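Local coordinates for protein gamma-glutamyltranspeptidase (Ggt) (Helicobacter pylori 26695, PDB 5BPK) that probably hydrolyses gamma-glutamyl compounds such as glutathione and transfers their gamma-glutamyl group to acceptors, working as an N-terminal nucleophile (Ntn) hydrolase, at residues Pro45-Ile50 / Val66-Ala71; Gly135-Val140 / Lys229-Gly234; Met319-Ala324 / Pro369-Leu374. All coordinates share one frame; numbering follows the deposited sequence.

Contact 1: Pro45-Ile50 / Val66-Ala71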
ATOM      1  N   PRO A  45      14.120  10.306   1.341  1.00 12.33           N
ATOM      2  CA  PRO A  45      15.290  10.308   2.211  1.00 11.92           C
ATOM      3  C   PRO A  45      15.132  11.128   3.490  1.00 13.65           C
ATOM      4  O   PRO A  45      15.712  10.765   4.487  1.00 15.33           O
ATOM      5  CB  PRO A  45      16.401  10.877   1.324  1.00 14.36           C
ATOM      6  CG  PRO A  45      15.969  10.609  -0.062  1.00 19.76           C
ATOM      7  CD  PRO A  45      14.461  10.728  -0.033  1.00 13.61           C
ATOM      8  N   LEU A  46      14.383  12.228   3.468  1.00 15.24           N
ATOM      9  CA  LEU A  46      14.179  13.000   4.708  1.00 13.85           C
ATOM     10  C   LEU A  46      13.384  12.200   5.741  1.00 13.52           C
ATOM     11  O   LEU A  46      13.697  12.242   6.931  1.00 15.61           O
ATOM     12  CB  LEU A  46      13.496  14.346   4.451  1.00 14.34           C
ATOM     13  CG  LEU A  46      14.305  15.365   3.645  1.00 15.28           C
ATOM     14  CD1 LEU A  46      13.439  16.560   3.266  1.00 15.92           C
ATOM     15  CD2 LEU A  46      15.550  15.817   4.405  1.00 18.07           C
ATOM     16  N   ALA A  47      12.387  11.449   5.284  1.00 12.23           N
ATOM     17  CA  ALA A  47      11.604  10.617   6.190  1.00 11.15           C
ATOM     18  C   ALA A  47      12.410   9.423   6.696  1.00 12.64           C
ATOM     19  O   ALA A  47      12.330   9.076   7.873  1.00 13.27           O
ATOM     20  CB  ALA A  47      10.301  10.169   5.531  1.00  9.78           C
ATOM     21  N   SER A  48      13.196   8.806   5.815  1.00 12.25           N
ATOM     22  CA  SER A  48      14.040   7.688   6.214  1.00 13.01           C
ATOM     23  C   SER A  48      15.038   8.124   7.281  1.00 12.91           C
ATOM     24  O   SER A  48      15.239   7.423   8.273  1.00 14.68           O
ATOM     25  CB  SER A  48      14.773   7.100   5.010  1.00 12.46           C
ATOM     26  OG  SER A  48      13.851   6.668   4.023  1.00 13.34           O
ATOM     27  N   GLU A  49      15.640   9.294   7.071  1.00 14.27           N
ATOM     28  CA  GLU A  49      16.605   9.863   8.001  1.00 13.88           C
ATOM     29  C   GLU A  49      15.967  10.091   9.371  1.00 13.34           C
ATOM     30  O   GLU A  49      16.597   9.832  10.399  1.00 13.27           O
ATOM     31  CB  GLU A  49      17.168  11.176   7.431  1.00 15.71           C
ATOM     32  CG  GLU A  49      18.189  11.872   8.304  1.00 22.99           C
ATOM     33  CD  GLU A  49      18.807  13.088   7.634  1.00 31.70           C
ATOM     34  OE1 GLU A  49      18.056  13.944   7.094  1.00 32.04           O
ATOM     35  OE2 GLU A  49      20.051  13.184   7.657  1.00 38.19           O
ATOM     36  N   ILE A  50      14.730  10.576   9.378  1.00 13.62           N
ATOM     37  CA  ILE A  50      13.990  10.808  10.622  1.00 13.11           C
ATOM     38  C   ILE A  50      13.757   9.471  11.348  1.00 13.61           C
ATOM     39  O   ILE A  50      14.022   9.354  12.548  1.00 15.23           O
ATOM     40  CB  ILE A  50      12.660  11.565  10.350  1.00 11.56           C
ATOM     41  CG1 ILE A  50      12.933  13.051  10.093  1.00 12.33           C
ATOM     42  CG2 ILE A  50      11.696  11.412  11.509  1.00 12.10           C
ATOM     43  CD1 ILE A  50      11.760  13.783   9.445  1.00 13.72           C
ATOM     44  N   VAL A  66       6.109   5.419  13.415  1.00  9.73           N
ATOM     45  CA  VAL A  66       5.236   6.556  13.684  1.00 11.88           C
ATOM     46  C   VAL A  66       5.870   7.873  13.206  1.00 10.31           C
ATOM     47  O   VAL A  66       5.215   8.685  12.534  1.00 12.17           O
ATOM     48  CB  VAL A  66       4.824   6.598  15.182  1.00 11.21           C
ATOM     49  CG1 VAL A  66       4.147   7.947  15.530  1.00 14.23           C
ATOM     50  CG2 VAL A  66       3.907   5.393  15.501  1.00 12.18           C
ATOM     51  N   ALA A  67       7.147   8.071  13.503  1.00 11.32           N
ATOM     52  CA  ALA A  67       7.865   9.263  13.036  1.00 12.89           C
ATOM     53  C   ALA A  67       7.834   9.361  11.501  1.00 11.09           C
ATOM     54  O   ALA A  67       7.577  10.428  10.937  1.00 12.99           O
ATOM     55  CB  ALA A  67       9.296   9.276  13.566  1.00 13.60           C
ATOM     56  N   ILE A  68       8.059   8.234  10.829  1.00 11.55           N
ATOM     57  CA  ILE A  68       8.018   8.182   9.368  1.00 11.78           C
ATOM     58  C   ILE A  68       6.641   8.486   8.792  1.00 10.22           C
ATOM     59  O   ILE A  68       6.542   9.242   7.827  1.00 11.33           O
ATOM     60  CB  ILE A  68       8.544   6.840   8.827  1.00  9.80           C
ATOM     61  CG1 ILE A  68      10.054   6.742   9.081  1.00 11.13           C
ATOM     62  CG2 ILE A  68       8.237   6.672   7.346  1.00 11.65           C
ATOM     63  CD1 ILE A  68      10.650   5.396   8.755  1.00 12.88           C
ATOM     64  N   GLY A  69       5.594   7.914   9.390  1.00  9.20           N
ATOM     65  CA  GLY A  69       4.228   8.162   8.955  1.00 10.64           C
ATOM     66  C   GLY A  69       3.902   9.646   8.931  1.00 10.61           C
ATOM     67  O   GLY A  69       3.329  10.158   7.971  1.00 11.74           O
ATOM     68  N   PHE A  70       4.274  10.363   9.980  1.00 10.88           N
ATOM     69  CA  PHE A  70       4.028  11.813   9.985  1.00 10.46           C
ATOM     70  C   PHE A  70       4.972  12.602   9.064  1.00 10.99           C
ATOM     71  O   PHE A  70       4.547  13.571   8.434  1.00 11.18           O
ATOM     72  CB  PHE A  70       4.067  12.387  11.403  1.00 11.41           C
ATOM     73  CG  PHE A  70       2.882  11.992  12.247  1.00 13.64           C
ATOM     74  CD1 PHE A  70       1.614  12.443  11.919  1.00 13.98           C
ATOM     75  CD2 PHE A  70       3.031  11.169  13.357  1.00 14.30           C
ATOM     76  CE1 PHE A  70       0.508  12.094  12.677  1.00 13.00           C
ATOM     77  CE2 PHE A  70       1.923  10.814  14.125  1.00 14.45           C
ATOM     78  CZ  PHE A  70       0.662  11.286  13.778  1.00 14.11           C
ATOM     79  N   ALA A  71       6.244  12.210   8.998  1.00 11.02           N
ATOM     80  CA  ALA A  71       7.204  12.890   8.111  1.00 11.10           C
ATOM     81  C   ALA A  71       6.783  12.791   6.642  1.00 12.41           C
ATOM     82  O   ALA A  71       6.789  13.788   5.930  1.00 11.52           O
ATOM     83  CB  ALA A  71       8.619  12.349   8.312  1.00 11.52           C
TER
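Ile50 spreads its two branches along the facing helix, so that one side chain meets two alanines a helical turn apart. Its methyl CG2, anti to the backbone N, lies 3.8 Å from CB of Ala67. The other branch, with CG1 beside the backbone N (chi1 -76°) and then extended, carries CD1 toward the following turn, where it sits 3.6 Å from CB of Ala71. That alanine methyl is also met by Ala47, CB to CB at 3.9 Å, and the two approaches to it make roughly a right angle: Ile50 comes along one flank and Ala47 along another.

The axes of 45-50 and 66-71 run nearly antiparallel, at 156°, and approach to 8.6 Å, a spacing compatible with the three alanines at the interface. The two segments belong to helices 45-56 and 61-75, which follow one another in the chain with only a short connection, an antiparallel helical hairpin. The hairpin belongs to the helical part of this Ntn-hydrolase chain, where helices 139-150 and 155-168 pack against it.

Ile68 approaches differently. Its CB is not aimed at the partner helix, but CG1 runs alongside and rests 3.5 Å from the backbone O of Ala47, while CG2 stays at a looser 4.4 Å from CB of Ala47. Here a hydrocarbon branch lies against a helix carbonyl, and no hydrogen bond crosses between the segments; what joins them is methyl and methylene packing, 242 Å² of buried surface in all. Beyond the pair, Ile50 continues onto Pro161 and Leu165 of helix 155-168, whereas Ile68 packs on Tyr4 of the partner chain, whose Tyr18 hydroxyl also hydrogen-bonds to the O of Gly69.

Contact 2: Gly135-Val140 / Lys229-Gly234; sequences GVPGTV and KGFYQG
The rings of Phe231 and Tyr232 both meet the segment 135-140. One face of Phe231 carries the methyl CG2 of Val140, a CH-pi contact 4.2 Å from the ring centroid and 23° off the normal, displaced toward the rim; water 1 lies over the rim as well. Pro137 reaches the far end of the same ring obliquely, CB to CE2 at 4.0 Å. Tyr232 receives CD2 of Phe231 over the centre of one face, 3.5 Å above the plane, and has the carbonyl oxygen of Pro137 at its edge. Val140 also slides past Tyr232, CB to CE2 at 3.9 Å. With CG1 anti to the backbone N (chi1 173°), CG2 takes the phenyl face, while CG1 lies between CB of Phe231 and CE2 of Tyr232.

Tyr232 OH donates to Pro137 O at 2.7 Å, the donor 43° out of the carbonyl plane and off the lone-pair directions. It accepts from the backbone N of Ala141 and from water 1, which stands 3.1 Å from Tyr232 OH. The same water accepts from Val140 N at 2.9 Å. Hydroxyl and water thus meet the backbone N-H groups of Val140 and Ala141 at the start of helix 139-150. These bonds hold the phenol end in place, while Phe231 CD2 over one face and Val140 beside CE2 restrict how the ring can turn.

The side chain of Thr139, bonded through OG1 to Asn81, stays about 11 Å from the bound dihydro-oxazolyl amino acid, which probably derives from acivicin. The contact joins loop 135-138 and the first turn of helix 139-150 to the short helix 229-232. Gly138 and Thr139 make backbone bonds to Gly84, just before strand 85-91, and Tyr232 rests on Leu256 of helix 253-257.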
ATOM      1  N   GLY A 135     -13.145   8.605   1.862  1.00 13.82           N
ATOM      2  CA  GLY A 135     -13.523   7.877   3.065  1.00 13.17           C
ATOM      3  C   GLY A 135     -13.032   8.601   4.310  1.00 11.92           C
ATOM      4  O   GLY A 135     -12.204   9.512   4.232  1.00 12.59           O
ATOM      5  N   VAL A 136     -13.544   8.196   5.469  1.00 11.51           N
ATOM      6  CA  VAL A 136     -13.135   8.809   6.736  1.00 11.02           C
ATOM      7  C   VAL A 136     -11.664   8.464   7.023  1.00 11.34           C
ATOM      8  O   VAL A 136     -11.337   7.292   7.115  1.00 12.07           O
ATOM      9  CB  VAL A 136     -14.020   8.325   7.908  1.00 10.47           C
ATOM     10  CG1 VAL A 136     -13.661   9.089   9.163  1.00 11.78           C
ATOM     11  CG2 VAL A 136     -15.506   8.506   7.576  1.00 13.73           C
ATOM     12  N   PRO A 137     -10.773   9.477   7.149  1.00 11.84           N
ATOM     13  CA  PRO A 137      -9.339   9.172   7.303  1.00 12.67           C
ATOM     14  C   PRO A 137      -8.993   8.367   8.558  1.00 11.66           C
ATOM     15  O   PRO A 137      -9.506   8.663   9.654  1.00 13.04           O
ATOM     16  CB  PRO A 137      -8.697  10.548   7.403  1.00 12.31           C
ATOM     17  CG  PRO A 137      -9.639  11.459   6.643  1.00 13.04           C
ATOM     18  CD  PRO A 137     -11.007  10.922   6.977  1.00 12.65           C
ATOM     19  N   GLY A 138      -8.106   7.391   8.388  1.00  9.50           N
ATOM     20  CA  GLY A 138      -7.639   6.533   9.468  1.00 10.43           C
ATOM     21  C   GLY A 138      -6.202   6.714   9.906  1.00 10.24           C
ATOM     22  O   GLY A 138      -5.831   6.216  10.963  1.00 11.11           O
ATOM     23  N   THR A 139      -5.376   7.400   9.101  1.00 10.93           N
ATOM     24  CA  THR A 139      -3.934   7.475   9.384  1.00 10.35           C
ATOM     25  C   THR A 139      -3.580   7.985  10.774  1.00 10.23           C
ATOM     26  O   THR A 139      -2.762   7.380  11.446  1.00 10.77           O
ATOM     27  CB  THR A 139      -3.213   8.300   8.329  1.00  9.26           C
ATOM     28  OG1 THR A 139      -3.323   7.600   7.084  1.00  9.66           O
ATOM     29  CG2 THR A 139      -1.731   8.548   8.678  1.00 11.42           C
ATOM     30  N   VAL A 140      -4.181   9.093  11.201  1.00 11.13           N
ATOM     31  CA  VAL A 140      -3.805   9.662  12.492  1.00 10.55           C
ATOM     32  C   VAL A 140      -4.157   8.694  13.636  1.00  9.96           C
ATOM     33  O   VAL A 140      -3.360   8.485  14.577  1.00 11.86           O
ATOM     34  CB  VAL A 140      -4.444  11.039  12.715  1.00  9.92           C
ATOM     35  CG1 VAL A 140      -4.185  11.523  14.127  1.00 13.20           C
ATOM     36  CG2 VAL A 140      -3.888  12.049  11.677  1.00 13.92           C
ATOM     37  N   LYS A 229      -7.283  12.957  19.069  1.00 17.41           N
ATOM     38  CA  LYS A 229      -8.445  13.831  19.256  1.00 19.17           C
ATOM     39  C   LYS A 229      -8.256  15.228  18.639  1.00 18.06           C
ATOM     40  O   LYS A 229      -9.242  15.902  18.324  1.00 18.45           O
ATOM     41  CB  LYS A 229      -8.809  13.933  20.742  1.00 20.99           C
ATOM     42  CG  LYS A 229      -9.525  12.698  21.274  1.00 25.83           C
ATOM     43  N   GLY A 230      -7.001  15.647  18.449  1.00 16.69           N
ATOM     44  CA  GLY A 230      -6.694  16.899  17.752  1.00 16.80           C
ATOM     45  C   GLY A 230      -7.019  16.887  16.268  1.00 15.94           C
ATOM     46  O   GLY A 230      -7.100  17.944  15.626  1.00 17.74           O
ATOM     47  N   PHE A 231      -7.196  15.688  15.717  1.00 15.80           N
ATOM     48  CA  PHE A 231      -7.630  15.512  14.339  1.00 14.85           C
ATOM     49  C   PHE A 231      -9.123  15.190  14.262  1.00 14.63           C
ATOM     50  O   PHE A 231      -9.842  15.776  13.438  1.00 14.42           O
ATOM     51  CB  PHE A 231      -6.824  14.395  13.669  1.00 14.90           C
ATOM     52  CG  PHE A 231      -7.156  14.186  12.209  1.00 12.12           C
ATOM     53  CD1 PHE A 231      -6.471  14.889  11.230  1.00 14.06           C
ATOM     54  CD2 PHE A 231      -8.144  13.289  11.812  1.00 12.44           C
ATOM     55  CE1 PHE A 231      -6.765  14.711   9.881  1.00 12.13           C
ATOM     56  CE2 PHE A 231      -8.445  13.106  10.448  1.00 13.77           C
ATOM     57  CZ  PHE A 231      -7.756  13.816   9.492  1.00 12.25           C
ATOM     58  N   TYR A 232      -9.573  14.244  15.091  1.00 14.28           N
ATOM     59  CA  TYR A 232     -10.928  13.679  14.990  1.00 13.94           C
ATOM     60  C   TYR A 232     -12.011  14.452  15.758  1.00 15.79           C
ATOM     61  O   TYR A 232     -13.197  14.148  15.606  1.00 15.98           O
ATOM     62  CB  TYR A 232     -10.941  12.192  15.408  1.00 14.99           C
ATOM     63  CG  TYR A 232     -10.138  11.312  14.453  1.00 13.10           C
ATOM     64  CD1 TYR A 232     -10.690  10.861  13.253  1.00 13.12           C
ATOM     65  CD2 TYR A 232      -8.821  10.970  14.742  1.00 15.65           C
ATOM     66  CE1 TYR A 232      -9.948  10.077  12.366  1.00 12.49           C
ATOM     67  CE2 TYR A 232      -8.060  10.193  13.867  1.00 14.09           C
ATOM     68  CZ  TYR A 232      -8.630   9.753  12.679  1.00 12.18           C
ATOM     69  OH  TYR A 232      -7.891   8.999  11.810  1.00 13.47           O
ATOM     70  N   GLN A 233     -11.597  15.426  16.574  1.00 16.46           N
ATOM     71  CA  GLN A 233     -12.516  16.279  17.330  1.00 19.03           C
ATOM     72  C   GLN A 233     -12.023  17.730  17.301  1.00 19.53           C
ATOM     73  O   GLN A 233     -11.013  18.043  16.676  1.00 18.18           O
ATOM     74  CB  GLN A 233     -12.641  15.769  18.776  1.00 19.38           C
ATOM     75  CG  GLN A 233     -13.170  14.333  18.909  1.00 21.34           C
ATOM     76  CD  GLN A 233     -13.359  13.898  20.354  1.00 30.08           C
ATOM     77  OE1 GLN A 233     -13.626  14.719  21.235  1.00 35.15           O
ATOM     78  NE2 GLN A 233     -13.227  12.599  20.602  1.00 31.74           N
ATOM     79  N   GLY A 234     -12.744  18.627  17.963  1.00 21.23           N
ATOM     80  CA  GLY A 234     -12.301  20.017  18.064  1.00 20.72           C
ATOM     81  C   GLY A 234     -12.224  20.766  16.742  1.00 19.38           C
ATOM     82  O   GLY A 234     -12.981  20.478  15.806  1.00 19.05           O
TER
HETATM   83  O   HOH W   1      -6.180  10.526   9.697  1.00 12.39           O

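Contact 3: Met319-Ala324 / Pro369-Leu374; sequences MRQAYA and PGMGQL
Gln321 brings its amide up against the backbone of Pro369-Met371, and this is the close part of the contact. CG leaves anti to the backbone N (chi1 -173°) and the chain then bends at chi2 (64°), which turns the amide from the helix flank toward the loop. NE2 comes within 4.0 Å of CA of Pro369 and 3.7 Å of N of Gly370, while on the other branch OE1 lies 3.7 Å from CG of Met371, whose chain crosses that of Gln321 at about a right angle. One turn along helix 309-329, the carbonyl O of Ala324 meets the proline ring at CG of Pro369, 3.8 Å away.

Gly372 and Gln373, by contrast, lie on the solvent side and touch nothing of 319-324. The turn itself is ordered: Gly370, Met371 and Gly372 all have left-handed backbone angles, and it closes through Gly372 N to Pro369 O at 3.2 Å and Gln373 N to Gly370 O at 3.1 Å. Met371 continues onto Tyr348, Lys351 and Ile352 of helix 346-354, so this loop at the end of the modelled chain packs between two helices, a plain structural contact.

No hydrogen bond links the two segments directly, and the polar grip comes from residues beside them. NE2 of Gln321 donates to Asp325 OD1 and to Lys368 O, and N of Gly370 donates to the same OD1. Two N-H groups converging on one carboxylate oxygen are consistent with a charged Asp325, which ties helix and loop together through a shared acceptor.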
ATOM      1  N   MET A 319      -1.557 -16.244 -10.540  1.00 10.55           N
ATOM      2  CA  MET A 319      -2.053 -14.867 -10.445  1.00 10.35           C
ATOM      3  C   MET A 319      -3.419 -14.735 -11.106  1.00 11.19           C
ATOM      4  O   MET A 319      -4.316 -14.120 -10.561  1.00 11.61           O
ATOM      5  CB  MET A 319      -1.096 -13.891 -11.136  1.00 10.65           C
ATOM      6  CG  MET A 319       0.234 -13.700 -10.455  1.00 12.95           C
ATOM      7  SD  MET A 319       1.419 -12.840 -11.519  1.00 11.91           S
ATOM      8  CE  MET A 319       2.849 -12.790 -10.410  1.00 15.80           C
ATOM      9  N   ARG A 320      -3.551 -15.306 -12.295  1.00 10.61           N
ATOM     10  CA  ARG A 320      -4.796 -15.226 -13.052  1.00 10.51           C
ATOM     11  C   ARG A 320      -5.962 -15.725 -12.223  1.00 10.54           C
ATOM     12  O   ARG A 320      -6.992 -15.062 -12.154  1.00 12.41           O
ATOM     13  CB  ARG A 320      -4.687 -16.052 -14.325  1.00 10.82           C
ATOM     14  CG  ARG A 320      -5.796 -15.828 -15.327  1.00 11.55           C
ATOM     15  CD  ARG A 320      -5.809 -16.935 -16.367  1.00 14.46           C
ATOM     16  NE  ARG A 320      -4.574 -17.038 -17.157  1.00 15.49           N
ATOM     17  CZ  ARG A 320      -4.301 -16.300 -18.234  1.00 14.74           C
ATOM     18  NH1 ARG A 320      -5.134 -15.343 -18.640  1.00 13.75           N
ATOM     19  NH2 ARG A 320      -3.180 -16.512 -18.920  1.00 14.22           N
ATOM     20  N   GLN A 321      -5.806 -16.889 -11.596  1.00  9.95           N
ATOM     21  CA  GLN A 321      -6.866 -17.448 -10.761  1.00 10.73           C
ATOM     22  C   GLN A 321      -7.120 -16.595  -9.521  1.00 11.53           C
ATOM     23  O   GLN A 321      -8.273 -16.356  -9.158  1.00 12.69           O
ATOM     24  CB  GLN A 321      -6.541 -18.881 -10.322  1.00 11.94           C
ATOM     25  CG  GLN A 321      -7.681 -19.592  -9.581  1.00 12.31           C
ATOM     26  CD  GLN A 321      -8.913 -19.806 -10.454  1.00 11.31           C
ATOM     27  OE1 GLN A 321      -8.838 -20.455 -11.497  1.00 16.24           O
ATOM     28  NE2 GLN A 321     -10.053 -19.254 -10.030  1.00 13.74           N
ATOM     29  N   ALA A 322      -6.044 -16.145  -8.875  1.00 10.87           N
ATOM     30  CA  ALA A 322      -6.163 -15.334  -7.675  1.00 11.79           C
ATOM     31  C   ALA A 322      -6.971 -14.062  -7.916  1.00 10.50           C
ATOM     32  O   ALA A 322      -7.821 -13.704  -7.095  1.00 10.56           O
ATOM     33  CB  ALA A 322      -4.774 -14.994  -7.091  1.00 11.61           C
ATOM     34  N   TYR A 323      -6.709 -13.378  -9.032  1.00  9.56           N
ATOM     35  CA  TYR A 323      -7.414 -12.120  -9.320  1.00 11.01           C
ATOM     36  C   TYR A 323      -8.866 -12.367  -9.717  1.00 10.76           C
ATOM     37  O   TYR A 323      -9.730 -11.551  -9.412  1.00 12.51           O
ATOM     38  CB  TYR A 323      -6.679 -11.255 -10.341  1.00 11.54           C
ATOM     39  CG  TYR A 323      -5.506 -10.485  -9.752  1.00 10.57           C
ATOM     40  CD1 TYR A 323      -4.245 -11.055  -9.676  1.00 12.15           C
ATOM     41  CD2 TYR A 323      -5.670  -9.195  -9.249  1.00 10.49           C
ATOM     42  CE1 TYR A 323      -3.168 -10.359  -9.147  1.00 11.58           C
ATOM     43  CE2 TYR A 323      -4.595  -8.490  -8.708  1.00 12.82           C
ATOM     44  CZ  TYR A 323      -3.339  -9.089  -8.654  1.00 12.45           C
ATOM     45  OH  TYR A 323      -2.245  -8.415  -8.128  1.00 12.44           O
ATOM     46  N   ALA A 324      -9.152 -13.503 -10.354  1.00 11.20           N
ATOM     47  CA  ALA A 324     -10.546 -13.868 -10.593  1.00 11.99           C
ATOM     48  C   ALA A 324     -11.250 -14.073  -9.248  1.00 11.99           C
ATOM     49  O   ALA A 324     -12.365 -13.587  -9.034  1.00 12.74           O
ATOM     50  CB  ALA A 324     -10.638 -15.107 -11.460  1.00 12.69           C
ATOM     51  N   PRO A 369     -14.171 -18.146 -10.802  1.00 18.47           N
ATOM     52  CA  PRO A 369     -13.813 -17.920  -9.411  1.00 17.20           C
ATOM     53  C   PRO A 369     -14.007 -19.174  -8.538  1.00 16.81           C
ATOM     54  O   PRO A 369     -15.050 -19.846  -8.619  1.00 18.44           O
ATOM     55  CB  PRO A 369     -14.753 -16.802  -9.001  1.00 17.31           C
ATOM     56  CG  PRO A 369     -14.993 -16.051 -10.245  1.00 18.71           C
ATOM     57  CD  PRO A 369     -14.996 -17.056 -11.343  1.00 19.82           C
ATOM     58  N   GLY A 370     -12.984 -19.493  -7.746  1.00 16.63           N
ATOM     59  CA  GLY A 370     -12.952 -20.687  -6.917  1.00 16.96           C
ATOM     60  C   GLY A 370     -12.812 -21.988  -7.678  1.00 18.77           C
ATOM     61  O   GLY A 370     -12.941 -23.056  -7.083  1.00 19.26           O
ATOM     62  N   MET A 371     -12.527 -21.881  -8.982  1.00 19.03           N
ATOM     63  CA  MET A 371     -12.567 -23.004  -9.926  1.00 21.24           C
ATOM     64  C   MET A 371     -13.946 -23.663  -9.956  1.00 25.11           C
ATOM     65  O   MET A 371     -14.074 -24.814 -10.368  1.00 27.20           O
ATOM     66  CB  MET A 371     -11.468 -24.027  -9.612  1.00 22.32           C
ATOM     67  CG  MET A 371     -10.062 -23.432  -9.653  1.00 26.70           C
ATOM     68  SD  MET A 371      -8.765 -24.672  -9.618  1.00 30.52           S
ATOM     69  CE  MET A 371      -8.592 -24.999  -7.870  1.00 37.71           C
ATOM     70  N   GLY A 372     -14.967 -22.913  -9.531  1.00 26.23           N
ATOM     71  CA  GLY A 372     -16.334 -23.419  -9.428  1.00 28.13           C
ATOM     72  C   GLY A 372     -16.572 -24.456  -8.341  1.00 29.75           C
ATOM     73  O   GLY A 372     -17.611 -25.119  -8.341  1.00 31.02           O
ATOM     74  N   GLN A 373     -15.632 -24.600  -7.410  1.00 31.69           N
ATOM     75  CA  GLN A 373     -15.714 -25.647  -6.388  1.00 33.31           C
ATOM     76  C   GLN A 373     -15.357 -25.180  -4.966  1.00 33.27           C
ATOM     77  O   GLN A 373     -15.199 -26.014  -4.069  1.00 35.47           O
ATOM     78  CB  GLN A 373     -14.834 -26.846  -6.797  1.00 34.60           C
ATOM     79  CG  GLN A 373     -13.333 -26.533  -6.987  1.00 36.15           C
ATOM     80  CD  GLN A 373     -12.541 -26.526  -5.685  1.00 38.76           C
ATOM     81  OE1 GLN A 373     -11.979 -25.499  -5.288  1.00 39.98           O
ATOM     82  NE2 GLN A 373     -12.497 -27.672  -5.011  1.00 39.74           N
ATOM     83  N   LEU A 374     -15.255 -23.867  -4.746  1.00 31.51           N
ATOM     84  CA  LEU A 374     -14.836 -23.346  -3.435  1.00 31.43           C
ATOM     85  C   LEU A 374     -15.881 -23.639  -2.358  1.00 32.20           C
ATOM     86  O   LEU A 374     -15.540 -24.060  -1.250  1.00 33.72           O
ATOM     87  CB  LEU A 374     -14.560 -21.834  -3.492  1.00 30.09           C
ATOM     88  CG  LEU A 374     -13.531 -21.325  -2.478  1.00 28.91           C
ATOM     89  CD1 LEU A 374     -12.130 -21.729  -2.898  1.00 29.14           C
ATOM     90  CD2 LEU A 374     -13.631 -19.817  -2.320  1.00 26.24           C
TER

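Contacts 1 and 2 are neighbours, their centres 20 Å apart and nearest atoms about 5 Å apart; contact 3 lies on the opposite side of the chain's centre. All three are largely buried where they touch, but contact 3 lies farther out, about 25 Å from the chain's centre against 16 Å, and borders solvent. No helix is shared between the pairs, though Val66 and Phe70 of 66-71 pack on helix 139-150, which begins in contact 2. The chemistry changes with place: methyl packing joins sequential helices in contact 1, rings and a buried hydroxyl join distant parts of the chain in contact 2, and in contact 3 amide and carboxylate groups hold a partly solvent-exposed loop at the end of the modelled chain.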